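Local coordinates for protein metallo-beta-lactamase (Serratia marcescens, PDB 6K4X) that hydrolyses the amide bond of the beta-lactam ring with the help of two zinc ions, and so probably gives its bacterium resistance to beta-lactam antibiotics, at residues Ser199-Ala202 with Val203-Leu206; Val237-Gly240 with Ala241-Ile245; Glu191-Ala194 with Ser195-Ser199; Thr255-Ala258 with Ser259-Arg262; Ala97-Asp100 with Thr101-Gly105. All blocks are in the same frame, centred on the assembly; numbering follows the deposited sequence.

How the interactions relate
Four of the five contacts lie on or lead into two helices that run beside each other. Interactions 1 and 3 share S199 and follow one another along helix 190-205. Interactions 2 and 4 sit near the start and at the end of helix 241-260, with centres 27 Å apart. Interaction 1 touches interaction 2, V203 O lying 3.4 Å from C242 CB. Interaction 3 touches interaction 4, R197 NH1 lying 3.5 Å from L257 CD1. Interaction 5 is on helix 99-104, its centre 20 Å from that of interaction 3. Both approach the zinc site: the side chain of N98 is about 4 Å from that of H72, and that of L196 about 5 Å from that of H150.

Interaction 1: Ser199-Ala202 with Val203-Leu206; sequences SFEA and VEKL
S199 O takes the backbone N-H of V203 at 2.9 Å, a regular i to i+4 helix bond. The same oxygen is touched by the V203 methyl CG2 at 3.3 Å. That methyl lies beside the backbone N of V203, while CG1 is anti to it (chi1 170°). S199 OG itself bonds outward, to P148 O.

F200 O accepts from E204 N at 3.0 Å. The E204 side chain then folds back over this carbonyl, its CG 3.2 Å from F200 O. The fold comes from chi1 of 72°, which sets CG between the backbone N and the carbonyl carbon. The ring of F200 leaves in another direction and packs on R250 and L253 of helix 241-260.

E204 OE2 lies 3.5 Å from E201 CA; the nearest side-chain atom of E201 is CG, at 4.0 Å. E201 is modelled in two conformers. In one of them it lies alongside E204, so the placing of its carboxylate is doubtful. E201 O receives a weak bond from K205 N and touches K205 CG.

A202 O accepts from K205 N at 3.2 Å, an i to i+3 bond. The donor stands 66° out of the carbonyl plane, so the helix is tightening as it ends. This is the last turn of the helix in the beta-alpha-beta unit 166-173, 190-205, 210-213.

R250 of helix 241-260 forms a salt bridge with E204 OE1. This probably keeps E204 ionised and offsets its charge beside E201.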
loop_
_atom_site.group_PDB
_atom_site.type_symbol
_atom_site.label_atom_id
_atom_site.label_comp_id
_atom_site.label_asym_id
_atom_site.label_seq_id
_atom_site.Cartn_x
_atom_site.Cartn_y
_atom_site.Cartn_z
ATOM N N SER A 199 12.194 -4.892 -8.074
ATOM C CA SER A 199 11.208 -4.891 -7.007
ATOM C C SER A 199 10.870 -6.308 -6.533
ATOM O O SER A 199 10.726 -6.515 -5.332
ATOM C CB SER A 199 9.993 -4.123 -7.421
ATOM O OG SER A 199 10.345 -2.774 -7.573
ATOM N N PHE A 200 10.737 -7.257 -7.450
ATOM C CA PHE A 200 10.526 -8.620 -7.011
ATOM C C PHE A 200 11.675 -9.062 -6.097
ATOM O O PHE A 200 11.438 -9.696 -5.054
ATOM C CB PHE A 200 10.423 -9.606 -8.175
ATOM C CG PHE A 200 9.486 -9.246 -9.300
ATOM C CD1 PHE A 200 8.289 -8.567 -9.109
ATOM C CD2 PHE A 200 9.834 -9.588 -10.592
ATOM C CE1 PHE A 200 7.474 -8.234 -10.181
ATOM C CE2 PHE A 200 9.016 -9.262 -11.662
ATOM C CZ PHE A 200 7.846 -8.584 -11.459
ATOM N N GLU A 201 12.903 -8.729 -6.483
ATOM C CA GLU A 201 14.079 -9.119 -5.703
ATOM C C GLU A 201 14.056 -8.431 -4.333
ATOM O O GLU A 201 14.331 -9.073 -3.304
ATOM C CB GLU A 201 15.353 -8.784 -6.469
ATOM C CG GLU A 201 15.585 -9.677 -7.673
ATOM C CD GLU A 201 17.020 -9.673 -8.169
ATOM O OE1 GLU A 201 17.332 -10.456 -9.090
ATOM O OE2 GLU A 201 17.821 -8.889 -7.635
ATOM N N ALA A 202 13.724 -7.143 -4.299
ATOM C CA ALA A 202 13.716 -6.443 -3.026
ATOM C C ALA A 202 12.652 -7.045 -2.101
ATOM O O ALA A 202 12.877 -7.245 -0.898
ATOM C CB ALA A 202 13.485 -4.972 -3.235
ATOM N N VAL A 203 11.452 -7.278 -2.633
ATOM C CA VAL A 203 10.354 -7.712 -1.792
ATOM C C VAL A 203 10.596 -9.133 -1.266
ATOM O O VAL A 203 10.306 -9.428 -0.102
ATOM C CB VAL A 203 9.010 -7.557 -2.525
ATOM C CG1 VAL A 203 7.876 -8.225 -1.778
ATOM C CG2 VAL A 203 8.719 -6.080 -2.734
ATOM N N GLU A 204 11.158 -10.012 -2.091
ATOM C CA GLU A 204 11.399 -11.390 -1.640
ATOM C C GLU A 204 12.566 -11.445 -0.641
ATOM O O GLU A 204 12.801 -12.527 -0.056
ATOM C CB GLU A 204 11.529 -12.356 -2.824
ATOM C CG GLU A 204 12.803 -12.219 -3.616
ATOM C CD GLU A 204 12.738 -12.785 -5.032
ATOM O OE1 GLU A 204 11.718 -13.415 -5.406
ATOM O OE2 GLU A 204 13.728 -12.630 -5.744
ATOM N N LYS A 205 13.297 -10.356 -0.414
ATOM C CA LYS A 205 14.346 -10.307 0.622
ATOM C C LYS A 205 13.878 -9.623 1.912
ATOM O O LYS A 205 14.600 -9.657 2.907
ATOM C CB LYS A 205 15.568 -9.568 0.075
ATOM C CG LYS A 205 16.345 -10.319 -0.994
ATOM C CD LYS A 205 17.455 -9.458 -1.557
ATOM C CE LYS A 205 18.074 -10.030 -2.811
ATOM N NZ LYS A 205 18.738 -11.322 -2.530
ATOM N N LEU A 206 12.708 -8.974 1.926
ATOM C CA LEU A 206 12.265 -8.246 3.128
ATOM C C LEU A 206 12.086 -9.210 4.297
ATOM O O LEU A 206 11.553 -10.283 4.167
ATOM C CB LEU A 206 10.920 -7.560 2.870
ATOM C CG LEU A 206 10.955 -6.358 1.932
ATOM C CD1 LEU A 206 9.558 -5.874 1.621
ATOM C CD2 LEU A 206 11.779 -5.220 2.498
#

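Interaction 2: Val237-Gly240 with Ala241-Ile245. With SO4 (sulfate ion), chain H.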
loop_
_atom_site.group_PDB
_atom_site.type_symbol
_atom_site.label_atom_id
_atom_site.label_comp_id
_atom_site.label_asym_id
_atom_site.label_seq_id
_atom_site.Cartn_x
_atom_site.Cartn_y
_atom_site.Cartn_z
ATOM N N VAL A 237 0.143 -14.231 10.206
ATOM C CA VAL A 237 1.544 -14.407 10.199
ATOM C C VAL A 237 1.886 -15.487 9.188
ATOM O O VAL A 237 1.349 -16.595 9.241
ATOM C CB VAL A 237 2.061 -14.770 11.601
ATOM C CG1 VAL A 237 3.527 -15.149 11.576
ATOM C CG2 VAL A 237 1.814 -13.646 12.587
ATOM N N ASP A 238 2.830 -15.173 8.320
ATOM C CA ASP A 238 3.326 -16.112 7.333
ATOM C C ASP A 238 4.585 -15.491 6.732
ATOM O O ASP A 238 4.487 -14.535 5.938
ATOM C CB ASP A 238 2.279 -16.384 6.248
ATOM C CG ASP A 238 2.768 -17.209 5.073
ATOM O OD1 ASP A 238 3.953 -17.603 5.055
ATOM O OD2 ASP A 238 1.932 -17.424 4.166
ATOM N N ASN A 239 5.756 -15.945 7.174
ATOM C CA ASN A 239 6.987 -15.262 6.862
ATOM C C ASN A 239 7.456 -15.569 5.437
ATOM O O ASN A 239 8.450 -15.017 5.015
ATOM C CB ASN A 239 8.086 -15.544 7.884
ATOM C CG ASN A 239 8.526 -16.982 7.922
ATOM O OD1 ASN A 239 8.239 -17.758 7.016
ATOM N ND2 ASN A 239 9.190 -17.367 9.002
ATOM N N GLY A 240 6.668 -16.334 4.676
ATOM C CA GLY A 240 6.899 -16.494 3.259
ATOM C C GLY A 240 6.020 -15.598 2.402
ATOM O O GLY A 240 6.089 -15.662 1.176
ATOM N N ALA A 241 5.189 -14.747 3.003
ATOM C CA ALA A 241 4.181 -14.048 2.217
ATOM C C ALA A 241 4.807 -13.048 1.249
ATOM O O ALA A 241 4.284 -12.932 0.128
ATOM C CB ALA A 241 3.204 -13.366 3.125
ATOM N N CYS A 242 5.853 -12.319 1.645
ATOM C CA CYS A 242 6.450 -11.396 0.719
ATOM C C CYS A 242 7.137 -12.147 -0.431
ATOM O O CYS A 242 7.099 -11.695 -1.575
ATOM C CB CYS A 242 7.432 -10.481 1.438
ATOM S SG CYS A 242 6.653 -9.301 2.562
ATOM N N ARG A 243 7.765 -13.295 -0.145
ATOM C CA ARG A 243 8.332 -14.118 -1.201
ATOM C C ARG A 243 7.256 -14.524 -2.194
ATOM O O ARG A 243 7.486 -14.519 -3.405
ATOM C CB ARG A 243 9.050 -15.365 -0.668
ATOM C CG ARG A 243 10.299 -15.043 0.142
ATOM C CD ARG A 243 11.094 -16.279 0.551
ATOM N NE ARG A 243 10.443 -17.122 1.539
ATOM C CZ ARG A 243 10.581 -17.014 2.862
ATOM N NH1 ARG A 243 11.317 -16.053 3.392
ATOM N NH2 ARG A 243 9.957 -17.879 3.645
ATOM N N ALA A 244 6.075 -14.841 -1.684
ATOM C CA ALA A 244 4.975 -15.269 -2.542
ATOM C C ALA A 244 4.431 -14.113 -3.388
ATOM O O ALA A 244 4.110 -14.304 -4.568
ATOM C CB ALA A 244 3.860 -15.900 -1.737
ATOM N N ILE A 245 4.269 -12.932 -2.806
ATOM C CA ILE A 245 3.816 -11.765 -3.562
ATOM C C ILE A 245 4.811 -11.470 -4.691
ATOM O O ILE A 245 4.413 -11.247 -5.828
ATOM C CB ILE A 245 3.650 -10.549 -2.637
ATOM C CG1 ILE A 245 2.532 -10.812 -1.627
ATOM C CG2 ILE A 245 3.407 -9.271 -3.439
ATOM C CD1 ILE A 245 2.424 -9.758 -0.561
HETATM S S SO4 H . 8.766 -20.284 0.358
HETATM O O1 SO4 H . 9.415 -21.280 -0.533
HETATM O O2 SO4 H . 8.958 -18.916 -0.216
HETATM O O3 SO4 H . 7.313 -20.586 0.433
HETATM O O4 SO4 H . 9.332 -20.352 1.728
HETATM O O HOH W 1 8.437 -13.439 2.715
#
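A241 opens helix 241-260 by closing a type I beta turn from D238, with A241 N giving its hydrogen to D238 O at 3.0 Å. The methyl CB of A241 rests against the same oxygen. Inside the turn, G240 N bonds to D238 OD1, a capping bond that meets the carboxylate from above its plane. The other oxygen, OD2, forms a salt bridge with R224.

C242 faces inward and makes the disulfide with C208, tying the helix start to the chain just before strand 210-213.

R243 turns its end back over the turn. Its chain bends at chi3 (-69°), and one guanidinium face lies over G240 CA and N239 O. NH2 is 3.4 Å from G240 CA. The N239 amide runs beside the guanidinium, the two planes 56° apart. A water bridges the backbones, giving a hydrogen to N239 O and accepting from R243 N.

A244 N bonds to G240 O at 3.0 Å, the first i to i+4 bond across this junction. Back at R243, the edge of the guanidinium grips a sulfate ion, probably from the crystallisation liquor: R243 NE reaches O2 at 2.9 Å, and R243 NH2 reaches O4 at 3.2 Å.

Interaction 3: Glu191-Ala194 with Ser195-Ser199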
loop_
_atom_site.group_PDB
_atom_site.type_symbol
_atom_site.label_atom_id
_atom_site.label_comp_id
_atom_site.label_asym_id
_atom_site.label_seq_id
_atom_site.Cartn_x
_atom_site.Cartn_y
_atom_site.Cartn_z
ATOM N N GLU A 191 13.212 0.028 -18.949
ATOM C CA GLU A 191 13.295 0.586 -17.616
ATOM C C GLU A 191 12.177 0.015 -16.725
ATOM O O GLU A 191 12.405 -0.260 -15.558
ATOM C CB GLU A 191 13.230 2.106 -17.680
ATOM C CG GLU A 191 14.461 2.728 -18.311
ATOM C CD GLU A 191 14.269 4.153 -18.806
ATOM O OE1 GLU A 191 14.446 5.037 -17.997
ATOM O OE2 GLU A 191 13.907 4.353 -19.977
ATOM N N VAL A 192 10.966 -0.108 -17.271
ATOM C CA VAL A 192 9.877 -0.637 -16.482
ATOM C C VAL A 192 10.148 -2.104 -16.143
ATOM O O VAL A 192 9.921 -2.524 -15.005
ATOM C CB VAL A 192 8.527 -0.434 -17.195
ATOM C CG1 VAL A 192 7.406 -1.253 -16.567
ATOM C CG2 VAL A 192 8.153 1.039 -17.201
ATOM N N VAL A 193 10.575 -2.899 -17.132
ATOM C CA VAL A 193 10.885 -4.290 -16.878
ATOM C C VAL A 193 11.972 -4.427 -15.804
ATOM O O VAL A 193 11.829 -5.245 -14.902
ATOM C CB VAL A 193 11.238 -5.013 -18.189
ATOM C CG1 VAL A 193 11.784 -6.403 -17.926
ATOM C CG2 VAL A 193 10.039 -5.085 -19.129
ATOM N N ALA A 194 13.046 -3.637 -15.933
ATOM C CA ALA A 194 14.110 -3.727 -14.959
ATOM C C ALA A 194 13.605 -3.311 -13.577
ATOM O O ALA A 194 14.030 -3.880 -12.556
ATOM C CB ALA A 194 15.290 -2.905 -15.411
ATOM N N SER A 195 12.754 -2.290 -13.523
ATOM C CA SER A 195 12.238 -1.818 -12.232
ATOM C C SER A 195 11.398 -2.902 -11.558
ATOM O O SER A 195 11.578 -3.184 -10.367
ATOM C CB SER A 195 11.429 -0.580 -12.412
ATOM O OG SER A 195 12.251 0.539 -12.657
ATOM N N LEU A 196 10.518 -3.518 -12.329
ATOM C CA LEU A 196 9.694 -4.594 -11.796
ATOM C C LEU A 196 10.596 -5.703 -11.247
ATOM O O LEU A 196 10.393 -6.222 -10.146
ATOM C CB LEU A 196 8.789 -5.162 -12.892
ATOM C CG LEU A 196 7.504 -4.375 -13.173
ATOM C CD1 LEU A 196 6.866 -4.873 -14.446
ATOM C CD2 LEU A 196 6.525 -4.430 -12.009
ATOM N N ARG A 197 11.607 -6.102 -12.032
ATOM C CA ARG A 197 12.462 -7.215 -11.614
ATOM C C ARG A 197 13.240 -6.853 -10.358
ATOM O O ARG A 197 13.389 -7.701 -9.461
ATOM C CB ARG A 197 13.385 -7.643 -12.749
ATOM C CG ARG A 197 12.623 -8.378 -13.834
ATOM C CD ARG A 197 13.508 -8.699 -15.010
ATOM N NE ARG A 197 12.792 -9.566 -15.924
ATOM C CZ ARG A 197 13.145 -9.823 -17.182
ATOM N NH1 ARG A 197 12.439 -10.701 -17.882
ATOM N NH2 ARG A 197 14.185 -9.206 -17.718
ATOM N N GLY A 198 13.742 -5.626 -10.269
ATOM C CA GLY A 198 14.410 -5.203 -9.049
ATOM C C GLY A 198 13.465 -5.231 -7.851
ATOM O O GLY A 198 13.868 -5.550 -6.733
ATOM N N SER A 199 12.194 -4.892 -8.074
ATOM C CA SER A 199 11.208 -4.891 -7.007
ATOM C C SER A 199 10.870 -6.308 -6.533
ATOM O O SER A 199 10.726 -6.515 -5.332
ATOM C CB SER A 199 9.993 -4.123 -7.421
ATOM O OG SER A 199 10.345 -2.774 -7.573
#
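V193 and R197 lie side by side on the outer flank of the helix and point the same way. The methyl CG1 of V193 sits over one face of the guanidinium, offset toward its rim, and 3.7 Å from NH2. V193 chi1 of 171° places this methyl anti to the backbone N. R197 is extended from CG to NE, and its CG also touches V193 O at 3.4 Å. The charged end is held further out, where NH1 forms a salt bridge with E254.

The inner flank is the buried one. V192 CG1 meets L196 CD1 at 4.2 Å, and the L196 chain leans over V192 O. L196 is buried and also packs on L253 of helix 241-260. Behind V192 stand Y184 and F186. S195 belongs to the close part too: its OG lies 3.0 Å from E191 O, which already accepts S195 N at 2.9 Å. The S195 side chain also packs on P148.

Both flanks belong to helix 190-205, the crossover of a beta-alpha-beta unit between strands 166-173 and 210-213. Its core here is regular: L196 N bonds to V192 O at 2.9 Å, and R197 N to V193 O at 3.0 Å.

The solvent side carries the exposed E191, A194, R197 and G198. The E191 side chain comes no nearer than 5.4 Å to 195-199. A194 and G198 meet mainly through the regular backbone bond from G198 N to A194 O.

Interaction 4: Thr255-Ala258 with Ser259-Arg262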
loop_
_atom_site.group_PDB
_atom_site.type_symbol
_atom_site.label_atom_id
_atom_site.label_comp_id
_atom_site.label_asym_id
_atom_site.label_seq_id
_atom_site.Cartn_x
_atom_site.Cartn_y
_atom_site.Cartn_z
ATOM N N THR A 255 4.602 -14.166 -17.838
ATOM C CA THR A 255 3.479 -14.522 -18.695
ATOM C C THR A 255 3.248 -13.421 -19.734
ATOM O O THR A 255 2.980 -13.682 -20.915
ATOM C CB THR A 255 2.216 -14.781 -17.859
ATOM O OG1 THR A 255 2.388 -15.960 -17.067
ATOM C CG2 THR A 255 0.995 -15.016 -18.720
ATOM N N ARG A 256 3.286 -12.169 -19.292
ATOM C CA ARG A 256 3.059 -11.016 -20.184
ATOM C C ARG A 256 4.134 -10.938 -21.269
ATOM O O ARG A 256 3.812 -10.810 -22.460
ATOM C CB ARG A 256 3.013 -9.734 -19.365
ATOM C CG ARG A 256 2.901 -8.466 -20.204
ATOM C CD ARG A 256 1.668 -8.449 -21.111
ATOM N NE ARG A 256 1.645 -7.241 -21.933
ATOM C CZ ARG A 256 0.960 -6.136 -21.675
ATOM N NH1 ARG A 256 0.215 -6.036 -20.585
ATOM N NH2 ARG A 256 1.057 -5.115 -22.508
ATOM N N LEU A 257 5.404 -11.063 -20.893
ATOM C CA LEU A 257 6.477 -10.930 -21.878
ATOM C C LEU A 257 6.330 -12.061 -22.907
ATOM O O LEU A 257 6.549 -11.865 -24.109
ATOM C CB LEU A 257 7.858 -10.966 -21.216
ATOM C CG LEU A 257 8.185 -9.750 -20.359
ATOM C CD1 LEU A 257 9.521 -9.929 -19.657
ATOM C CD2 LEU A 257 8.168 -8.459 -21.147
ATOM N N ALA A 258 5.990 -13.267 -22.453
ATOM C CA ALA A 258 5.778 -14.394 -23.401
ATOM C C ALA A 258 4.646 -14.052 -24.373
ATOM O O ALA A 258 4.749 -14.353 -25.579
ATOM C CB ALA A 258 5.507 -15.669 -22.642
ATOM N N SER A 259 3.579 -13.440 -23.888
ATOM C CA SER A 259 2.391 -13.111 -24.693
ATOM C C SER A 259 2.734 -12.065 -25.764
ATOM O O SER A 259 2.027 -11.942 -26.750
ATOM C CB SER A 259 1.241 -12.619 -23.827
ATOM O OG SER A 259 0.907 -13.540 -22.791
ATOM N N GLU A 260 3.807 -11.303 -25.557
ATOM C CA GLU A 260 4.199 -10.202 -26.458
ATOM C C GLU A 260 5.146 -10.673 -27.563
ATOM O O GLU A 260 5.417 -9.924 -28.508
ATOM C CB GLU A 260 4.890 -9.088 -25.680
ATOM C CG GLU A 260 3.970 -8.405 -24.700
ATOM C CD GLU A 260 4.561 -7.179 -24.050
ATOM O OE1 GLU A 260 5.815 -7.061 -24.043
ATOM O OE2 GLU A 260 3.782 -6.346 -23.549
ATOM N N LYS A 261 5.689 -11.875 -27.437
ATOM C CA LYS A 261 6.641 -12.343 -28.443
ATOM C C LYS A 261 5.963 -12.429 -29.807
ATOM O O LYS A 261 4.815 -12.837 -29.908
ATOM C CB LYS A 261 7.200 -13.714 -28.078
ATOM C CG LYS A 261 7.971 -13.725 -26.778
ATOM C CD LYS A 261 9.382 -13.286 -26.925
ATOM C CE LYS A 261 10.261 -14.361 -27.526
ATOM N NZ LYS A 261 11.604 -13.815 -27.822
ATOM N N ARG A 262 6.715 -12.032 -30.833
ATOM C CA ARG A 262 6.166 -11.877 -32.162
ATOM C C ARG A 262 5.551 -13.197 -32.624
ATOM O O ARG A 262 4.494 -13.182 -33.262
ATOM C CB ARG A 262 7.230 -11.399 -33.151
ATOM C CG ARG A 262 7.123 -9.916 -33.478
ATOM C CD ARG A 262 5.950 -9.576 -34.382
ATOM N NE ARG A 262 5.819 -8.138 -34.595
ATOM C CZ ARG A 262 5.407 -7.568 -35.721
ATOM N NH1 ARG A 262 5.297 -6.252 -35.799
ATOM N NH2 ARG A 262 5.089 -8.314 -36.765
HETATM O O HOH W 2 3.296 -14.559 -28.348
#
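R256 and E260 cross at a slant, their guanidinium and carboxylate planes 72° apart. R256 NE meets E260 OE2 at 2.8 Å in a salt bridge. NE approaches from above the carboxylate plane, and OE2 is tilted 24° from the guanidinium plane. NH2 adds a weaker bond to the same oxygen at 3.2 Å. The salt bridge is therefore not bidentate; both nitrogens meet OE2. R256 gets there by a bend: CG is anti to the backbone N, then chi2 of 58° swings the guanidinium toward the next turn. The E260 chain stays extended beyond CG.

L257 also crosses E260, but more loosely, with CD2 4.0 Å from OE1.

S259 N donates to T255 O at 3.0 Å. S259 is modelled in two conformers. In one of them its hydroxyl turns back along the helix, and OG also donates to T255 O, at 2.8 Å. There the two donors come from opposite faces of the carbonyl plane.

The last bonds are mainly of the i to i+3 kind. E260 N bonds to L257 O and only weakly to R256 O. K261 N reaches A258 O at 3.2 Å. Both i to i+3 donors stand well above the carbonyl plane. The helix thus winds tighter before the chain leaves it.

This is the C-terminal end of helix 241-260. It lies on the loop ahead of helix 190-205: E260 OE1 bonds to S187 and OE2 to F186 N, R256 NH2 bonds to S180, and the side chain of F186 touches R256 and L257.

Interaction 5: Ala97-Asp100 with Thr101-Gly105; sequences ANVD and TLRTG
V99 CG1 sits over the centre of the R103 guanidinium, 3.7 Å from both NE and CZ, in one of the two conformers modelled for R103. The two side chains run together along helix 99-104, the short helix of the beta-alpha-beta unit between strands 91-95 and 126-129. R103 is extended from CG to NE, which carries its flat end along the valine. One residue on, T104 OG1 lies 3.0 Å from D100 O, which also accepts T104 N. With chi1 at 65°, the T104 hydroxyl is turned back toward this oxygen; it also bonds to V106 N.

The backbone beneath is regular. L102 N bonds to N98 O at 3.0 Å, and R103 N to V99 O at 3.0 Å. The buried T101 sets CB against N98 O.

Further out, R103 NH2 bonds to V126 O, and V99 and L102 pack on V126. This fixes the helix against strand 126-129. N98 ND2 bonds to T151 OG1, and N98 also touches S73. The side chain of N98 is about 4 Å from that of H72, a ligand of the first zinc ion, consistent with a second-shell place for N98.

Waters complete the contact. One joins R103 NH1 to D100 OD1, though both side chains have two conformers and the bridge is doubtful. Another gives a hydrogen to N98 OD1 at 2.8 Å and lies 2.9 Å from T101 OG1.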
loop_
_atom_site.group_PDB
_atom_site.type_symbol
_atom_site.label_atom_id
_atom_site.label_comp_id
_atom_site.label_asym_id
_atom_site.label_seq_id
_atom_site.Cartn_x
_atom_site.Cartn_y
_atom_site.Cartn_z
ATOM N N ALA A 97 8.907 9.919 -7.657
ATOM C CA ALA A 97 8.331 9.995 -8.993
ATOM C C ALA A 97 6.802 9.973 -8.969
ATOM O O ALA A 97 6.203 10.190 -9.999
ATOM C CB ALA A 97 8.867 8.860 -9.842
ATOM N N ASN A 98 6.177 9.685 -7.831
ATOM C CA ASN A 98 4.706 9.709 -7.734
ATOM C C ASN A 98 4.181 10.981 -7.057
ATOM O O ASN A 98 2.965 11.175 -6.976
ATOM C CB ASN A 98 4.176 8.493 -6.971
ATOM C CG ASN A 98 4.220 7.197 -7.763
ATOM O OD1 ASN A 98 4.626 7.167 -8.929
ATOM N ND2 ASN A 98 3.774 6.112 -7.155
ATOM N N VAL A 99 5.068 11.852 -6.568
ATOM C CA VAL A 99 4.619 13.072 -5.886
ATOM C C VAL A 99 3.692 13.895 -6.790
ATOM O O VAL A 99 2.619 14.336 -6.356
ATOM C CB VAL A 99 5.829 13.884 -5.376
ATOM C CG1 VAL A 99 5.430 15.303 -4.975
ATOM C CG2 VAL A 99 6.523 13.176 -4.221
ATOM N N ASP A 100 4.110 14.134 -8.034
ATOM C CA ASP A 100 3.340 14.994 -8.890
ATOM C C ASP A 100 1.963 14.376 -9.188
ATOM O O ASP A 100 0.960 15.078 -9.269
ATOM C CB ASP A 100 4.129 15.286 -10.161
ATOM C CG ASP A 100 3.543 16.447 -10.922
ATOM O OD1 ASP A 100 3.459 17.531 -10.333
ATOM O OD2 ASP A 100 3.166 16.235 -12.074
ATOM N N THR A 101 1.924 13.050 -9.323
ATOM C CA THR A 101 0.687 12.371 -9.578
ATOM C C THR A 101 -0.260 12.541 -8.390
ATOM O O THR A 101 -1.465 12.780 -8.551
ATOM C CB THR A 101 0.880 10.881 -9.826
ATOM O OG1 THR A 101 1.817 10.711 -10.890
ATOM C CG2 THR A 101 -0.430 10.217 -10.167
ATOM N N LEU A 102 0.256 12.415 -7.168
ATOM C CA LEU A 102 -0.613 12.583 -6.004
ATOM C C LEU A 102 -1.108 14.030 -5.886
ATOM O O LEU A 102 -2.219 14.270 -5.406
ATOM C CB LEU A 102 0.119 12.185 -4.725
ATOM C CG LEU A 102 0.416 10.690 -4.588
ATOM C CD1 LEU A 102 1.240 10.433 -3.346
ATOM C CD2 LEU A 102 -0.851 9.844 -4.568
ATOM N N ARG A 103 -0.278 14.999 -6.272
ATOM C CA ARG A 103 -0.681 16.389 -6.184
ATOM C C ARG A 103 -1.745 16.718 -7.213
ATOM O O ARG A 103 -2.631 17.523 -6.913
ATOM C CB ARG A 103 0.477 17.346 -6.428
ATOM C CG ARG A 103 1.457 17.349 -5.278
ATOM C CD ARG A 103 2.675 18.174 -5.582
ATOM N NE ARG A 103 3.424 18.344 -4.349
ATOM C CZ ARG A 103 4.648 18.854 -4.292
ATOM N NH1 ARG A 103 5.280 19.176 -5.411
ATOM N NH2 ARG A 103 5.216 19.040 -3.117
ATOM N N THR A 104 -1.678 16.137 -8.405
ATOM C CA THR A 104 -2.597 16.521 -9.488
ATOM C C THR A 104 -3.740 15.522 -9.653
ATOM O O THR A 104 -4.764 15.869 -10.257
ATOM C CB THR A 104 -1.856 16.648 -10.812
ATOM O OG1 THR A 104 -1.365 15.358 -11.160
ATOM C CG2 THR A 104 -0.752 17.675 -10.766
ATOM N N GLY A 105 -3.518 14.284 -9.223
ATOM C CA GLY A 105 -4.445 13.192 -9.448
ATOM C C GLY A 105 -4.463 12.670 -10.867
ATOM O O GLY A 105 -5.401 11.985 -11.237
HETATM O O HOH W 3 4.073 11.737 -10.632
HETATM O O HOH W 4 3.195 8.201 -11.141
HETATM O O HOH W 5 4.689 19.260 -8.126
#